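Side-chain contacts in xyloglucan-specific endo-beta-1,4-glucanase GH12 (Aspergillus niveus, PDB 4NPR), which probably hydrolyses internal beta-1,4-glucosidic linkages of xyloglucan with retention of configuration, as a family 12 glycoside hydrolase: residues A[137-142]-A[199-204]; A[141-146]-A[165-170]; A[157-162]-A[206-211]; A[169-174]-A[180-185]. All coordinates share one frame; numbering follows the deposited sequence.

Contact 1: A[137-142]-A[199-204]; sequences YEIMVW and DFFTYL
I139 and V141 of strand 137-142 point toward helix segment 199-204 and meet F200, F201 and L204. The contact places the helix of the beta-jelly roll on one face of its larger sheet. The axes approach to 10.5 Å and their N-to-C directions differ by 125°. The interface is buried and apolar, and no hydrogen bond crosses it.

V141 packs on the ring of F200. The two side chains come from opposite directions. CG2 of V141 stands over the middle of the F200 ring, 3.7 Å from its centroid and almost on the ring normal. This is a CH-pi contact. The second methyl, CG1, reaches the far end of the ring and lies 3.7 Å from CZ of F200. In F200, chi1 -65° places CG beside the backbone N and anti to the carbonyl carbon, which turns the ring to this valine. The same ring also meets F169 and F184, so the helix also meets strands 167-176 and 179-186.

I139 serves two partners with different atoms. I139 and L204 reach toward each other, and CG1 of I139 lies 3.8 Å from CD1 of L204. CD1 of I139 approaches CE1 of F201 obliquely at 3.9 Å. F201 also packs on M125 of strand 117-128, so the helix touches that strand of the sheet as well.

E138, M140 and W142 face the other way. There NE1 of W142 gives a weak, nearly straight hydrogen bond to SD of M140, 3.7 Å away.

Contact 2: A[141-146]-A[165-170]; sequences VWLGAL and AGIKFN
A chi1 of -77° turns CG of F169 away from the carbonyl carbon, and the end of the ring reaches V141. In V141, CG1 is anti to the backbone N (chi1 180°), and this methyl does the touching. CG1 of V141 lies 3.8 Å from CZ of F169, and the two side chains cross at about a right angle. The methyl approaches the ring obliquely. Carbonyl O of W142 sits at the ring edge, near its plane, 4.1 Å from CE1 of F169.

A second, looser touch lies nearer the corner of the chain. CD2 of L143 and CD1 of I167 are 4.4 Å apart. I167 also puts CG2 over the rim of one face of F169, 3.6 Å above the ring plane. It thus packs against the same ring from within its own strand. L143 and G144 both face V121, which makes a classic beta bulge where the chain turns.

The two segments are not neighbours in the sheet. Strand 179-186 runs between them, and the backbone of W142 bonds to F184 and A186 on it. On the other side V141 and L143 pair with strand 117-128. L143 reaches W108 and W110 of strand 105-113 in the second sheet, and F169 lies on the side of its sheet that carries helix 198-207.

Contact 3: A[157-162]-A[206-211]; sequences SPIATP and SNQGLS
The closer part of this contact is I159 against the amide of Q208. CD1 of I159 lies 4.0 Å from OE1 and 4.1 Å from NE2 of Q208, so the methyl rests against the whole amide group and not against one atom. The side chains cross obliquely. Q208 is bent at chi2 (-70°), and this bend turns its amide to the loop. The touch is van der Waals contact, and no hydrogen bond links the two segments.

A160 makes the looser part. Its CB comes only within 4.4 Å of NE2 of Q208. On this side NE2 gains a weak hydrogen bond with OH of Y203, and Y203 also packs on A160 and P162. The outer side belongs to I159, which is largely exposed to solvent. It also touches L171 and L173 of strand 167-176.

Q208 is the first residue to leave helical geometry at the end of helix 198-207, and G209 follows with positive phi. The loop 157-162 is held by backbone bonds from I159 and A160 to L171. The contact therefore joins two surface elements, a loop beside strand 167-176 and the C-terminal end of the helix, in the beta-jelly roll of family 12 glycoside hydrolases.

Contact 4: A[169-174]-A[180-185]; sequences FNLYLG and QVYSFV
L171 and L173 each lay a methyl over the ring of the residue paired with them, F184 and Y182. Their chi1 values of 178° and 171° put CG anti to the backbone N and bring CD1 across to the partner strand. In one CH-pi contact, CD1 of L171 stands 3.8 Å from the centroid of the F184 ring, almost exactly on the ring normal. L173 and Y182 run side by side in the same direction. In the other, CD1 of L173 is 3.7 Å from the centroid of the Y182 ring, offset toward its rim.

F184 also meets F169 in a T-shaped pair. The edge of F184 faces the F169 ring, with centroids 5.7 Å apart and planes at 86°. CB of F184 lies over the same ring, 3.5 Å from CD1 of F169. Y182 and F184 touch L204 of helix 198-207.

The other face carries Y172, S183 and V185. CE2 of Y172 touches CG2 of V185 at 3.6 Å in an oblique crossing. The carbonyl O of S183 lies at the edge of the Y172 ring.

Six backbone hydrogen bonds hold the strands, the shortest 2.7 Å from V181 N to G174 O. N170-V185, Y172-S183 and G174-V181 are hydrogen-bonded pairs, L171-F184 and L173-Y182 non-hydrogen-bonded pairs. This is the ladder of an antiparallel beta hairpin, here strands 167-176 and 179-186 of the jelly roll's larger sheet.

In the fold
From the N terminus, strand 137-146 comes first and starts both contact 1 and contact 2. Contact 2 closes the shorter loop, which brings the chain back at 165-170. Contact 4 begins where contact 2 ends and closes the hairpin. It is nested inside the loops closed by contacts 1 and 3. Contact 3 starts within the loop of contact 2 and ends after contact 1 has closed, so it crosses both. Contacts 1 and 3 use successive parts of helix 198-207. Strand 179-186 pairs with both 137-146 and 167-176. Together the four contacts tie three strands of the larger sheet to the helix and the loop 157-162.

Contact 1: A[137-142]-A[199-204]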
# COMPACT_ATOMS: atom_id res chain seq x y z
N TYR A 137 -2.79 5.79 13.21
CA TYR A 137 -3.11 6.29 11.90
C TYR A 137 -2.66 5.40 10.77
O TYR A 137 -1.67 4.69 10.84
CB TYR A 137 -2.50 7.66 11.68
CG TYR A 137 -3.21 8.73 12.41
CD1 TYR A 137 -4.38 9.26 11.90
CD2 TYR A 137 -2.73 9.20 13.61
CE1 TYR A 137 -5.05 10.27 12.58
CE2 TYR A 137 -3.38 10.22 14.30
CZ TYR A 137 -4.54 10.76 13.78
OH TYR A 137 -5.21 11.75 14.48
N GLU A 138 -3.41 5.48 9.70
CA GLU A 138 -3.00 4.83 8.51
C GLU A 138 -3.22 5.78 7.36
O GLU A 138 -4.28 6.39 7.26
CB GLU A 138 -3.78 3.52 8.29
CG GLU A 138 -3.36 2.77 7.02
CD GLU A 138 -4.20 1.53 6.75
OE1 GLU A 138 -5.17 1.23 7.49
OE2 GLU A 138 -3.90 0.84 5.76
N ILE A 139 -2.20 5.87 6.50
CA ILE A 139 -2.27 6.66 5.29
C ILE A 139 -2.03 5.78 4.06
O ILE A 139 -1.01 5.11 3.92
CB ILE A 139 -1.26 7.77 5.33
CG1 ILE A 139 -1.65 8.78 6.40
CG2 ILE A 139 -1.19 8.49 4.00
CD1 ILE A 139 -1.13 8.45 7.77
N MET A 140 -2.98 5.79 3.15
CA MET A 140 -2.85 5.01 1.95
C MET A 140 -2.77 5.96 0.77
O MET A 140 -3.40 7.01 0.74
CB MET A 140 -4.03 4.07 1.75
CG MET A 140 -4.47 3.28 2.96
SD MET A 140 -5.36 1.76 2.47
CE MET A 140 -4.14 0.67 1.74
N VAL A 141 -2.01 5.53 -0.23
CA VAL A 141 -1.92 6.27 -1.46
C VAL A 141 -2.14 5.28 -2.56
O VAL A 141 -1.31 4.42 -2.81
CB VAL A 141 -0.57 6.98 -1.60
CG1 VAL A 141 -0.55 7.73 -2.91
CG2 VAL A 141 -0.36 7.94 -0.42
N TRP A 142 -3.31 5.41 -3.18
CA TRP A 142 -3.74 4.50 -4.22
C TRP A 142 -3.30 5.05 -5.58
O TRP A 142 -3.78 6.09 -6.05
CB TRP A 142 -5.26 4.35 -4.20
CG TRP A 142 -5.84 3.62 -3.02
CD1 TRP A 142 -5.37 3.59 -1.72
CD2 TRP A 142 -7.02 2.85 -3.02
NE1 TRP A 142 -6.17 2.81 -0.94
CE2 TRP A 142 -7.20 2.35 -1.71
CE3 TRP A 142 -7.94 2.51 -4.00
CZ2 TRP A 142 -8.28 1.52 -1.37
CZ3 TRP A 142 -9.02 1.67 -3.66
CH2 TRP A 142 -9.18 1.19 -2.38
N ASP A 199 5.08 14.54 1.03
CA ASP A 199 4.11 15.58 0.67
C ASP A 199 2.73 15.27 1.26
O ASP A 199 2.02 16.16 1.66
CB ASP A 199 4.05 15.81 -0.86
CG ASP A 199 5.41 16.29 -1.49
OD1 ASP A 199 6.20 16.99 -0.82
OD2 ASP A 199 5.68 15.95 -2.66
N PHE A 200 2.36 14.01 1.29
CA PHE A 200 1.13 13.55 1.90
C PHE A 200 1.01 13.90 3.37
O PHE A 200 -0.04 14.31 3.83
CB PHE A 200 1.06 12.04 1.72
CG PHE A 200 0.94 11.66 0.28
CD1 PHE A 200 -0.26 11.86 -0.38
CD2 PHE A 200 2.03 11.23 -0.43
CE1 PHE A 200 -0.37 11.59 -1.72
CE2 PHE A 200 1.92 10.98 -1.78
CZ PHE A 200 0.72 11.13 -2.42
N PHE A 201 2.10 13.76 4.12
CA PHE A 201 2.15 14.23 5.51
C PHE A 201 2.16 15.76 5.65
O PHE A 201 1.41 16.32 6.47
CB PHE A 201 3.34 13.60 6.23
CG PHE A 201 3.29 12.10 6.25
CD1 PHE A 201 2.42 11.43 7.08
CD2 PHE A 201 4.10 11.34 5.39
CE1 PHE A 201 2.36 10.04 7.11
CE2 PHE A 201 4.05 9.95 5.42
CZ PHE A 201 3.18 9.31 6.27
N THR A 202 2.99 16.45 4.88
CA THR A 202 2.98 17.89 4.89
C THR A 202 1.50 18.32 4.74
O THR A 202 1.00 19.17 5.47
CB THR A 202 3.78 18.46 3.69
OG1 THR A 202 5.11 17.91 3.63
CG2 THR A 202 3.87 19.96 3.75
N TYR A 203 0.80 17.69 3.80
CA TYR A 203 -0.57 18.07 3.51
C TYR A 203 -1.52 17.91 4.69
O TYR A 203 -2.31 18.80 4.98
CB TYR A 203 -1.12 17.31 2.31
CG TYR A 203 -2.62 17.54 2.16
CD1 TYR A 203 -3.52 16.69 2.78
CD2 TYR A 203 -3.14 18.62 1.43
CE1 TYR A 203 -4.88 16.90 2.67
CE2 TYR A 203 -4.52 18.83 1.33
CZ TYR A 203 -5.39 17.94 1.95
OH TYR A 203 -6.78 18.08 1.89
N LEU A 204 -1.44 16.75 5.34
CA LEU A 204 -2.30 16.39 6.46
C LEU A 204 -2.01 17.23 7.67
O LEU A 204 -2.94 17.59 8.39
CB LEU A 204 -2.15 14.91 6.84
CG LEU A 204 -2.58 13.89 5.77
CD1 LEU A 204 -2.18 12.51 6.22
CD2 LEU A 204 -4.08 13.92 5.44

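Contact 2: A[141-146]-A[165-170]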
# COMPACT_ATOMS: atom_id res chain seq x y z
N VAL A 141 -2.01 5.53 -0.23
CA VAL A 141 -1.92 6.27 -1.46
C VAL A 141 -2.14 5.28 -2.56
O VAL A 141 -1.31 4.42 -2.81
CB VAL A 141 -0.57 6.98 -1.60
CG1 VAL A 141 -0.55 7.73 -2.91
CG2 VAL A 141 -0.36 7.94 -0.42
N TRP A 142 -3.31 5.41 -3.18
CA TRP A 142 -3.74 4.50 -4.22
C TRP A 142 -3.30 5.05 -5.58
O TRP A 142 -3.78 6.09 -6.05
CB TRP A 142 -5.26 4.35 -4.20
CG TRP A 142 -5.84 3.62 -3.02
CD1 TRP A 142 -5.37 3.59 -1.72
CD2 TRP A 142 -7.02 2.85 -3.02
NE1 TRP A 142 -6.17 2.81 -0.94
CE2 TRP A 142 -7.20 2.35 -1.71
CE3 TRP A 142 -7.94 2.51 -4.00
CZ2 TRP A 142 -8.28 1.52 -1.37
CZ3 TRP A 142 -9.02 1.67 -3.66
CH2 TRP A 142 -9.18 1.19 -2.38
N LEU A 143 -2.41 4.34 -6.24
CA LEU A 143 -2.11 4.66 -7.64
C LEU A 143 -3.10 4.01 -8.58
O LEU A 143 -3.21 4.39 -9.77
CB LEU A 143 -0.68 4.26 -7.96
CG LEU A 143 0.32 4.94 -7.05
CD1 LEU A 143 1.67 4.53 -7.53
CD2 LEU A 143 0.20 6.47 -6.99
N GLY A 144 -3.81 3.02 -8.04
CA GLY A 144 -4.66 2.14 -8.86
C GLY A 144 -5.92 1.78 -8.11
O GLY A 144 -5.84 1.32 -6.98
N ALA A 145 -7.07 2.04 -8.74
CA ALA A 145 -8.39 1.59 -8.26
C ALA A 145 -9.11 0.84 -9.38
O ALA A 145 -9.89 1.40 -10.14
CB ALA A 145 -9.21 2.77 -7.79
N LEU A 146 -8.89 -0.47 -9.42
CA LEU A 146 -9.39 -1.28 -10.48
C LEU A 146 -10.73 -1.92 -10.15
O LEU A 146 -10.96 -2.35 -9.01
CB LEU A 146 -8.33 -2.35 -10.80
CG LEU A 146 -6.90 -1.83 -11.01
CD1 LEU A 146 -6.08 -2.97 -11.58
CD2 LEU A 146 -6.87 -0.67 -11.98
N ALA A 165 2.10 15.69 -4.59
CA ALA A 165 3.19 15.09 -5.38
C ALA A 165 2.87 15.00 -6.87
O ALA A 165 3.18 14.01 -7.54
CB ALA A 165 3.60 13.74 -4.78
N GLY A 166 2.23 16.07 -7.36
CA GLY A 166 1.88 16.28 -8.78
C GLY A 166 0.63 15.57 -9.29
O GLY A 166 0.35 15.66 -10.46
N ILE A 167 -0.10 14.85 -8.43
CA ILE A 167 -1.23 14.01 -8.83
C ILE A 167 -2.46 14.48 -8.09
O ILE A 167 -2.39 14.75 -6.90
CB ILE A 167 -1.00 12.53 -8.37
CG1 ILE A 167 0.18 11.89 -9.09
CG2 ILE A 167 -2.26 11.67 -8.55
CD1 ILE A 167 0.57 10.56 -8.50
N LYS A 168 -3.59 14.55 -8.79
CA LYS A 168 -4.88 14.90 -8.18
C LYS A 168 -5.51 13.67 -7.53
O LYS A 168 -5.61 12.61 -8.12
CB LYS A 168 -5.82 15.48 -9.21
CG LYS A 168 -6.85 16.49 -8.66
CD LYS A 168 -7.03 17.67 -9.64
CE LYS A 168 -8.46 18.26 -9.66
NZ LYS A 168 -8.98 18.60 -8.30
N PHE A 169 -5.89 13.84 -6.28
CA PHE A 169 -6.42 12.78 -5.44
C PHE A 169 -7.84 13.09 -4.99
O PHE A 169 -8.17 14.24 -4.73
CB PHE A 169 -5.52 12.66 -4.21
CG PHE A 169 -4.23 11.95 -4.48
CD1 PHE A 169 -4.20 10.58 -4.65
CD2 PHE A 169 -3.07 12.64 -4.59
CE1 PHE A 169 -3.02 9.92 -4.93
CE2 PHE A 169 -1.90 11.99 -4.87
CZ PHE A 169 -1.87 10.63 -5.02
N ASN A 170 -8.68 12.06 -4.92
CA ASN A 170 -9.82 12.09 -4.03
C ASN A 170 -9.35 11.62 -2.65
O ASN A 170 -8.76 10.55 -2.54
CB ASN A 170 -10.89 11.15 -4.49
CG ASN A 170 -11.59 11.61 -5.75
OD1 ASN A 170 -11.73 12.78 -6.04
ND2 ASN A 170 -12.04 10.64 -6.51

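Contact 3: A[157-162]-A[206-211]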
# COMPACT_ATOMS: atom_id res chain seq x y z
N SER A 157 -17.81 9.35 0.42
CA SER A 157 -17.48 10.47 -0.46
C SER A 157 -16.20 11.08 -0.05
O SER A 157 -15.84 10.99 1.11
CB SER A 157 -18.51 11.59 -0.33
OG SER A 157 -19.70 11.24 -0.96
N PRO A 158 -15.52 11.79 -0.96
CA PRO A 158 -14.32 12.53 -0.56
C PRO A 158 -14.58 13.56 0.51
O PRO A 158 -15.63 14.17 0.51
CB PRO A 158 -13.91 13.25 -1.84
CG PRO A 158 -14.55 12.52 -2.99
CD PRO A 158 -15.73 11.76 -2.42
N ILE A 159 -13.63 13.76 1.43
CA ILE A 159 -13.59 15.01 2.24
C ILE A 159 -12.85 16.13 1.52
O ILE A 159 -12.97 17.28 1.87
CB ILE A 159 -12.99 14.81 3.65
CG1 ILE A 159 -11.60 14.16 3.60
CG2 ILE A 159 -13.90 13.92 4.48
CD1 ILE A 159 -10.89 14.07 4.95
N ALA A 160 -12.10 15.81 0.47
CA ALA A 160 -11.32 16.82 -0.23
C ALA A 160 -10.73 16.21 -1.49
O ALA A 160 -10.65 15.01 -1.62
CB ALA A 160 -10.21 17.34 0.68
N THR A 161 -10.27 17.06 -2.38
CA THR A 161 -9.70 16.62 -3.64
C THR A 161 -8.35 17.31 -3.89
O THR A 161 -8.15 17.91 -4.92
CB THR A 161 -10.70 16.91 -4.78
OG1 THR A 161 -11.05 18.30 -4.79
CG2 THR A 161 -12.01 16.05 -4.61
N PRO A 162 -7.40 17.17 -2.96
CA PRO A 162 -6.10 17.84 -3.09
C PRO A 162 -5.17 17.25 -4.15
O PRO A 162 -5.30 16.10 -4.53
CB PRO A 162 -5.48 17.60 -1.73
CG PRO A 162 -5.94 16.19 -1.41
CD PRO A 162 -7.36 16.14 -1.88
N SER A 206 -1.03 20.11 7.71
CA SER A 206 -1.34 21.43 7.34
C SER A 206 -2.85 21.61 7.22
O SER A 206 -3.40 22.60 7.72
CB SER A 206 -0.63 21.66 6.01
OG SER A 206 -0.85 22.93 5.54
N ASN A 207 -3.53 20.65 6.60
CA ASN A 207 -4.95 20.84 6.23
C ASN A 207 -5.97 19.94 6.93
O ASN A 207 -7.17 20.09 6.71
CB ASN A 207 -5.14 20.64 4.72
CG ASN A 207 -4.31 21.59 3.88
OD1 ASN A 207 -4.85 22.36 3.10
ND2 ASN A 207 -2.98 21.52 4.01
N GLN A 208 -5.48 18.97 7.70
CA GLN A 208 -6.35 18.03 8.42
C GLN A 208 -5.92 17.81 9.89
O GLN A 208 -6.34 16.83 10.50
CB GLN A 208 -6.33 16.66 7.70
CG GLN A 208 -6.68 16.71 6.23
CD GLN A 208 -8.12 17.04 5.97
OE1 GLN A 208 -8.95 16.95 6.85
NE2 GLN A 208 -8.43 17.39 4.72
N GLY A 209 -5.05 18.66 10.43
CA GLY A 209 -4.73 18.63 11.85
C GLY A 209 -3.83 17.49 12.30
O GLY A 209 -3.73 17.22 13.50
N LEU A 210 -3.17 16.81 11.37
CA LEU A 210 -2.38 15.67 11.80
C LEU A 210 -1.18 16.16 12.61
O LEU A 210 -0.55 17.14 12.23
CB LEU A 210 -1.91 14.83 10.61
CG LEU A 210 -1.19 13.58 11.08
CD1 LEU A 210 -2.18 12.56 11.64
CD2 LEU A 210 -0.35 13.02 9.94
N SER A 211 -0.87 15.51 13.70
CA SER A 211 0.24 15.96 14.52
C SER A 211 1.59 15.52 13.90
O SER A 211 1.74 14.38 13.45
CB SER A 211 0.08 15.45 15.96
OG SER A 211 1.24 15.74 16.73

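Contact 4: A[169-174]-A[180-185]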
# COMPACT_ATOMS: atom_id res chain seq x y z
N PHE A 169 -5.89 13.84 -6.28
CA PHE A 169 -6.42 12.78 -5.44
C PHE A 169 -7.84 13.09 -4.99
O PHE A 169 -8.17 14.24 -4.73
CB PHE A 169 -5.52 12.66 -4.21
CG PHE A 169 -4.23 11.95 -4.48
CD1 PHE A 169 -4.20 10.58 -4.65
CD2 PHE A 169 -3.07 12.64 -4.59
CE1 PHE A 169 -3.02 9.92 -4.93
CE2 PHE A 169 -1.90 11.99 -4.87
CZ PHE A 169 -1.87 10.63 -5.02
N ASN A 170 -8.68 12.06 -4.92
CA ASN A 170 -9.82 12.09 -4.03
C ASN A 170 -9.35 11.62 -2.65
O ASN A 170 -8.76 10.55 -2.54
CB ASN A 170 -10.89 11.15 -4.49
CG ASN A 170 -11.59 11.61 -5.75
OD1 ASN A 170 -11.73 12.78 -6.04
ND2 ASN A 170 -12.04 10.64 -6.51
N LEU A 171 -9.66 12.36 -1.60
CA LEU A 171 -9.24 12.00 -0.25
C LEU A 171 -10.41 11.49 0.59
O LEU A 171 -11.41 12.16 0.71
CB LEU A 171 -8.60 13.19 0.47
CG LEU A 171 -8.19 12.89 1.93
CD1 LEU A 171 -7.25 11.69 1.97
CD2 LEU A 171 -7.53 14.08 2.64
N TYR A 172 -10.21 10.35 1.24
CA TYR A 172 -11.18 9.70 2.07
C TYR A 172 -10.69 9.55 3.49
O TYR A 172 -9.50 9.37 3.74
CB TYR A 172 -11.45 8.32 1.50
CG TYR A 172 -11.99 8.41 0.12
CD1 TYR A 172 -13.34 8.59 -0.10
CD2 TYR A 172 -11.14 8.41 -0.96
CE1 TYR A 172 -13.86 8.73 -1.36
CE2 TYR A 172 -11.63 8.57 -2.23
CZ TYR A 172 -12.99 8.72 -2.45
OH TYR A 172 -13.49 8.89 -3.78
N LEU A 173 -11.62 9.55 4.43
CA LEU A 173 -11.31 9.28 5.81
C LEU A 173 -12.34 8.38 6.49
O LEU A 173 -13.55 8.59 6.36
CB LEU A 173 -11.24 10.60 6.55
CG LEU A 173 -11.13 10.60 8.09
CD1 LEU A 173 -9.85 9.91 8.51
CD2 LEU A 173 -11.19 12.04 8.56
N GLY A 174 -11.87 7.43 7.26
CA GLY A 174 -12.76 6.55 8.02
C GLY A 174 -11.98 5.70 8.97
O GLY A 174 -10.77 5.54 8.82
N GLN A 180 -7.57 5.38 12.58
CA GLN A 180 -8.20 6.22 11.56
C GLN A 180 -7.40 6.11 10.22
O GLN A 180 -6.18 6.15 10.21
CB GLN A 180 -8.27 7.67 12.05
CG GLN A 180 -8.87 7.86 13.46
CD GLN A 180 -10.30 7.36 13.59
OE1 GLN A 180 -11.16 7.61 12.71
NE2 GLN A 180 -10.58 6.64 14.69
N VAL A 181 -8.10 5.94 9.10
CA VAL A 181 -7.43 5.73 7.81
C VAL A 181 -7.77 6.87 6.90
O VAL A 181 -8.94 7.06 6.60
CB VAL A 181 -7.86 4.38 7.14
CG1 VAL A 181 -7.15 4.17 5.81
CG2 VAL A 181 -7.57 3.21 8.08
N TYR A 182 -6.74 7.62 6.49
CA TYR A 182 -6.79 8.54 5.37
C TYR A 182 -6.35 7.82 4.12
O TYR A 182 -5.30 7.22 4.11
CB TYR A 182 -5.84 9.68 5.58
CG TYR A 182 -6.29 10.69 6.63
CD1 TYR A 182 -7.30 11.63 6.35
CD2 TYR A 182 -5.68 10.74 7.87
CE1 TYR A 182 -7.74 12.53 7.30
CE2 TYR A 182 -6.08 11.68 8.82
CZ TYR A 182 -7.11 12.55 8.53
OH TYR A 182 -7.50 13.43 9.49
N SER A 183 -7.16 7.90 3.05
CA SER A 183 -6.86 7.28 1.77
C SER A 183 -6.87 8.27 0.62
O SER A 183 -7.89 8.89 0.35
CB SER A 183 -7.84 6.15 1.46
OG SER A 183 -7.62 5.06 2.31
N PHE A 184 -5.72 8.41 -0.05
CA PHE A 184 -5.57 9.28 -1.19
C PHE A 184 -5.76 8.37 -2.38
O PHE A 184 -5.00 7.43 -2.58
CB PHE A 184 -4.17 9.90 -1.23
CG PHE A 184 -3.91 10.86 -0.11
CD1 PHE A 184 -3.60 10.41 1.15
CD2 PHE A 184 -3.94 12.23 -0.33
CE1 PHE A 184 -3.36 11.30 2.17
CE2 PHE A 184 -3.70 13.13 0.68
CZ PHE A 184 -3.41 12.65 1.93
N VAL A 185 -6.78 8.62 -3.16
CA VAL A 185 -7.09 7.77 -4.28
C VAL A 185 -6.93 8.58 -5.56
O VAL A 185 -7.69 9.57 -5.79
CB VAL A 185 -8.52 7.25 -4.20
CG1 VAL A 185 -8.83 6.40 -5.44
CG2 VAL A 185 -8.74 6.46 -2.90